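Local coordinates for protein L-rhamnose mutarotase (Formosa agariphila, PDB 6HHN) that catalyses the interconversion of alpha- and beta-L-rhamnose during breakdown of the algal polysaccharide ulvan, working as a homodimer, at residues A[46-54]-A[63-71]. Numbering follows the deposited sequence. Where two conformers were deposited one is given.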
loop_
_atom_site.group_PDB
_atom_site.type_symbol
_atom_site.label_atom_id
_atom_site.label_comp_id
_atom_site.label_asym_id
_atom_site.label_seq_id
_atom_site.Cartn_x
_atom_site.Cartn_y
_atom_site.Cartn_z
ATOM N N ASP A 46 5.618 -18.892 8.974
ATOM C CA ASP A 46 5.916 -19.336 10.330
ATOM C C ASP A 46 6.026 -18.160 11.286
ATOM O O ASP A 46 5.814 -18.313 12.490
ATOM C CB ASP A 46 7.237 -20.108 10.372
ATOM C CG ASP A 46 7.147 -21.484 9.738
ATOM O OD1 ASP A 46 6.021 -21.958 9.472
ATOM O OD2 ASP A 46 8.222 -22.096 9.511
ATOM N N ASN A 47 6.367 -16.975 10.771
ATOM C CA ASN A 47 6.503 -15.778 11.589
ATOM C C ASN A 47 5.249 -14.915 11.568
ATOM O O ASN A 47 5.295 -13.748 11.973
ATOM C CB ASN A 47 7.747 -14.993 11.175
ATOM C CG ASN A 47 9.031 -15.613 11.718
ATOM O OD1 ASN A 47 9.574 -15.154 12.724
ATOM N ND2 ASN A 47 9.511 -16.679 11.065
ATOM N N GLY A 48 4.131 -15.472 11.117
ATOM C CA GLY A 48 2.840 -14.821 11.229
ATOM C C GLY A 48 2.460 -13.899 10.094
ATOM O O GLY A 48 1.451 -13.189 10.203
ATOM N N VAL A 49 3.217 -13.885 9.008
ATOM C CA VAL A 49 2.907 -13.011 7.883
ATOM C C VAL A 49 1.880 -13.685 6.984
ATOM O O VAL A 49 2.014 -14.870 6.643
ATOM C CB VAL A 49 4.177 -12.678 7.086
ATOM C CG1 VAL A 49 3.831 -11.805 5.872
ATOM C CG2 VAL A 49 5.187 -11.982 7.956
ATOM N N SER A 50 0.864 -12.926 6.584
ATOM C CA SER A 50 -0.090 -13.376 5.584
ATOM C C SER A 50 -0.476 -12.198 4.704
ATOM O O SER A 50 -0.204 -11.033 5.028
ATOM C CB SER A 50 -1.346 -13.976 6.225
ATOM O OG SER A 50 -2.047 -13.007 6.991
ATOM N N GLU A 51 -1.095 -12.522 3.570
ATOM C CA GLU A 51 -1.637 -11.530 2.645
ATOM C C GLU A 51 -0.628 -10.422 2.365
ATOM O O GLU A 51 -0.912 -9.229 2.490
ATOM C CB GLU A 51 -2.958 -10.977 3.157
ATOM C CG GLU A 51 -4.020 -12.059 3.252
ATOM C CD GLU A 51 -5.351 -11.523 3.705
ATOM O OE1 GLU A 51 -5.811 -10.533 3.101
ATOM O OE2 GLU A 51 -5.916 -12.079 4.673
ATOM N N TYR A 52 0.565 -10.846 1.989
ATOM C CA TYR A 52 1.689 -9.956 1.709
ATOM C C TYR A 52 1.669 -9.611 0.229
ATOM O O TYR A 52 1.904 -10.472 -0.616
ATOM C CB TYR A 52 2.972 -10.708 2.064
ATOM C CG TYR A 52 4.276 -9.956 1.972
ATOM C CD1 TYR A 52 4.350 -8.608 1.646
ATOM C CD2 TYR A 52 5.463 -10.628 2.218
ATOM C CE1 TYR A 52 5.572 -7.968 1.588
ATOM C CE2 TYR A 52 6.665 -10.003 2.160
ATOM C CZ TYR A 52 6.733 -8.665 1.835
ATOM O OH TYR A 52 7.975 -8.040 1.776
ATOM N N SER A 53 1.394 -8.341 -0.076
ATOM C CA SER A 53 1.393 -7.824 -1.426
ATOM C C SER A 53 2.457 -6.746 -1.561
ATOM O O SER A 53 2.701 -5.982 -0.622
ATOM C CB SER A 53 0.063 -7.118 -1.760
ATOM O OG SER A 53 -0.989 -8.060 -1.988
ATOM N N ILE A 54 3.085 -6.694 -2.731
ATOM C CA ILE A 54 3.955 -5.577 -3.087
ATOM C C ILE A 54 3.471 -5.024 -4.426
ATOM O O ILE A 54 3.231 -5.791 -5.365
ATOM C CB ILE A 54 5.435 -5.989 -3.161
ATOM C CG1 ILE A 54 5.884 -6.602 -1.838
ATOM C CG2 ILE A 54 6.290 -4.749 -3.528
ATOM C CD1 ILE A 54 7.257 -7.253 -1.883
ATOM N N LEU A 63 8.210 0.971 -4.499
ATOM C CA LEU A 63 7.447 -0.214 -4.121
ATOM C C LEU A 63 6.660 0.087 -2.856
ATOM O O LEU A 63 7.205 0.649 -1.902
ATOM C CB LEU A 63 8.394 -1.390 -3.861
ATOM C CG LEU A 63 9.259 -1.807 -5.048
ATOM C CD1 LEU A 63 10.432 -2.691 -4.608
ATOM C CD2 LEU A 63 8.405 -2.529 -6.100
ATOM N N PHE A 64 5.387 -0.270 -2.859
ATOM C CA PHE A 64 4.524 -0.138 -1.695
ATOM C C PHE A 64 4.116 -1.539 -1.264
ATOM O O PHE A 64 3.481 -2.269 -2.032
ATOM C CB PHE A 64 3.310 0.718 -2.045
ATOM C CG PHE A 64 3.645 2.167 -2.342
ATOM C CD1 PHE A 64 3.709 3.099 -1.316
ATOM C CD2 PHE A 64 3.873 2.607 -3.644
ATOM C CE1 PHE A 64 3.988 4.433 -1.571
ATOM C CE2 PHE A 64 4.152 3.957 -3.911
ATOM C CZ PHE A 64 4.219 4.861 -2.870
ATOM N N ALA A 65 4.487 -1.911 -0.046
ATOM C CA ALA A 65 4.218 -3.228 0.511
ATOM C C ALA A 65 3.129 -3.133 1.567
ATOM O O ALA A 65 3.107 -2.194 2.377
ATOM C CB ALA A 65 5.488 -3.791 1.157
ATOM N N PHE A 66 2.238 -4.132 1.561
ATOM C CA PHE A 66 1.194 -4.308 2.555
ATOM C C PHE A 66 1.256 -5.750 3.038
ATOM O O PHE A 66 1.392 -6.662 2.229
ATOM C CB PHE A 66 -0.179 -4.049 1.915
ATOM C CG PHE A 66 -1.339 -4.414 2.795
ATOM C CD1 PHE A 66 -1.869 -5.704 2.784
ATOM C CD2 PHE A 66 -1.882 -3.483 3.652
ATOM C CE1 PHE A 66 -2.921 -6.044 3.614
ATOM C CE2 PHE A 66 -2.961 -3.823 4.472
ATOM C CZ PHE A 66 -3.468 -5.106 4.451
ATOM N N GLN A 67 1.143 -5.960 4.348
ATOM C CA GLN A 67 1.045 -7.321 4.860
ATOM C C GLN A 67 0.266 -7.316 6.163
ATOM O O GLN A 67 0.105 -6.282 6.822
ATOM C CB GLN A 67 2.416 -7.980 5.052
ATOM C CG GLN A 67 3.281 -7.264 6.022
ATOM C CD GLN A 67 4.720 -7.800 6.130
ATOM O OE1 GLN A 67 5.312 -8.346 5.184
ATOM N NE2 GLN A 67 5.280 -7.613 7.282
ATOM N N LYS A 68 -0.230 -8.490 6.519
ATOM C CA LYS A 68 -0.813 -8.731 7.826
ATOM C C LYS A 68 0.161 -9.562 8.642
ATOM O O LYS A 68 0.806 -10.469 8.114
ATOM C CB LYS A 68 -2.117 -9.501 7.717
ATOM C CG LYS A 68 -3.223 -8.742 7.045
ATOM C CD LYS A 68 -4.482 -9.572 7.075
ATOM C CE LYS A 68 -5.549 -8.951 6.219
ATOM N NZ LYS A 68 -6.809 -9.765 6.216
ATOM N N VAL A 69 0.248 -9.259 9.930
ATOM C CA VAL A 69 1.148 -9.956 10.833
ATOM C C VAL A 69 0.344 -10.365 12.052
ATOM O O VAL A 69 -0.263 -9.516 12.717
ATOM C CB VAL A 69 2.355 -9.095 11.234
ATOM C CG1 VAL A 69 3.241 -9.865 12.204
ATOM C CG2 VAL A 69 3.145 -8.682 9.991
ATOM N N SER A 70 0.330 -11.666 12.334
ATOM C CA SER A 70 -0.369 -12.202 13.501
ATOM C C SER A 70 0.682 -12.507 14.562
ATOM O O SER A 70 1.177 -13.627 14.686
ATOM C CB SER A 70 -1.172 -13.436 13.116
ATOM O OG SER A 70 -2.158 -13.105 12.154
ATOM N N GLY A 71 1.032 -11.477 15.326
ATOM C CA GLY A 71 2.003 -11.601 16.396
ATOM C C GLY A 71 3.267 -12.338 16.001
ATOM O O GLY A 71 3.855 -12.064 14.957
HETATM O O HOH W 1 -1.115 -12.882 9.571
#
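Gly-48 O is gripped twice: Ser-70 N donates to it at 2.8 Å, and a water held also by the hydroxyls of Ser-50 and Ser-70 gives it a second hydrogen. Glycine suits this place because Gly-48, at positive phi, closes helix 38-46 in a Schellman motif, and a CB would collide with Ser-70 O. Beyond it, strands 49-50 and 52-57 pair antiparallel with strand 62-69, through reciprocal backbone bonds of Ser-50 with Lys-68 and of Ser-53 with Phe-66. Between the two pairs a beta bulge sets Glu-51 and Tyr-52 against the single Gln-67. There the extended chain of Lys-68 brings NZ to Glu-51 OE2 at 2.9 Å, from above the carboxylate plane, while OE1 pairs with Lys-68 of the second subunit, whose Glu-51 in turn pairs with NZ. With an alanine at Glu-51 the carboxylate is gone, and the two lysines sharing it would probably lose a counter-charge, weakening the link between subunits. Tyr-52 turns its ring over Gln-67, with CG anti to the backbone N (chi1 -175°); Gln-67 OE1 sits 3.4 Å above the ring centre, the amide plane almost perpendicular to the ring. Ile-54 lays CG2 against Leu-63 CB at 4.0 Å, and both side chains touch Tyr-29. Both tyrosines probably bind substrate; the hairpin thus joins the dimer interface through its charged pairs and, probably, the sugar site through Tyr-52.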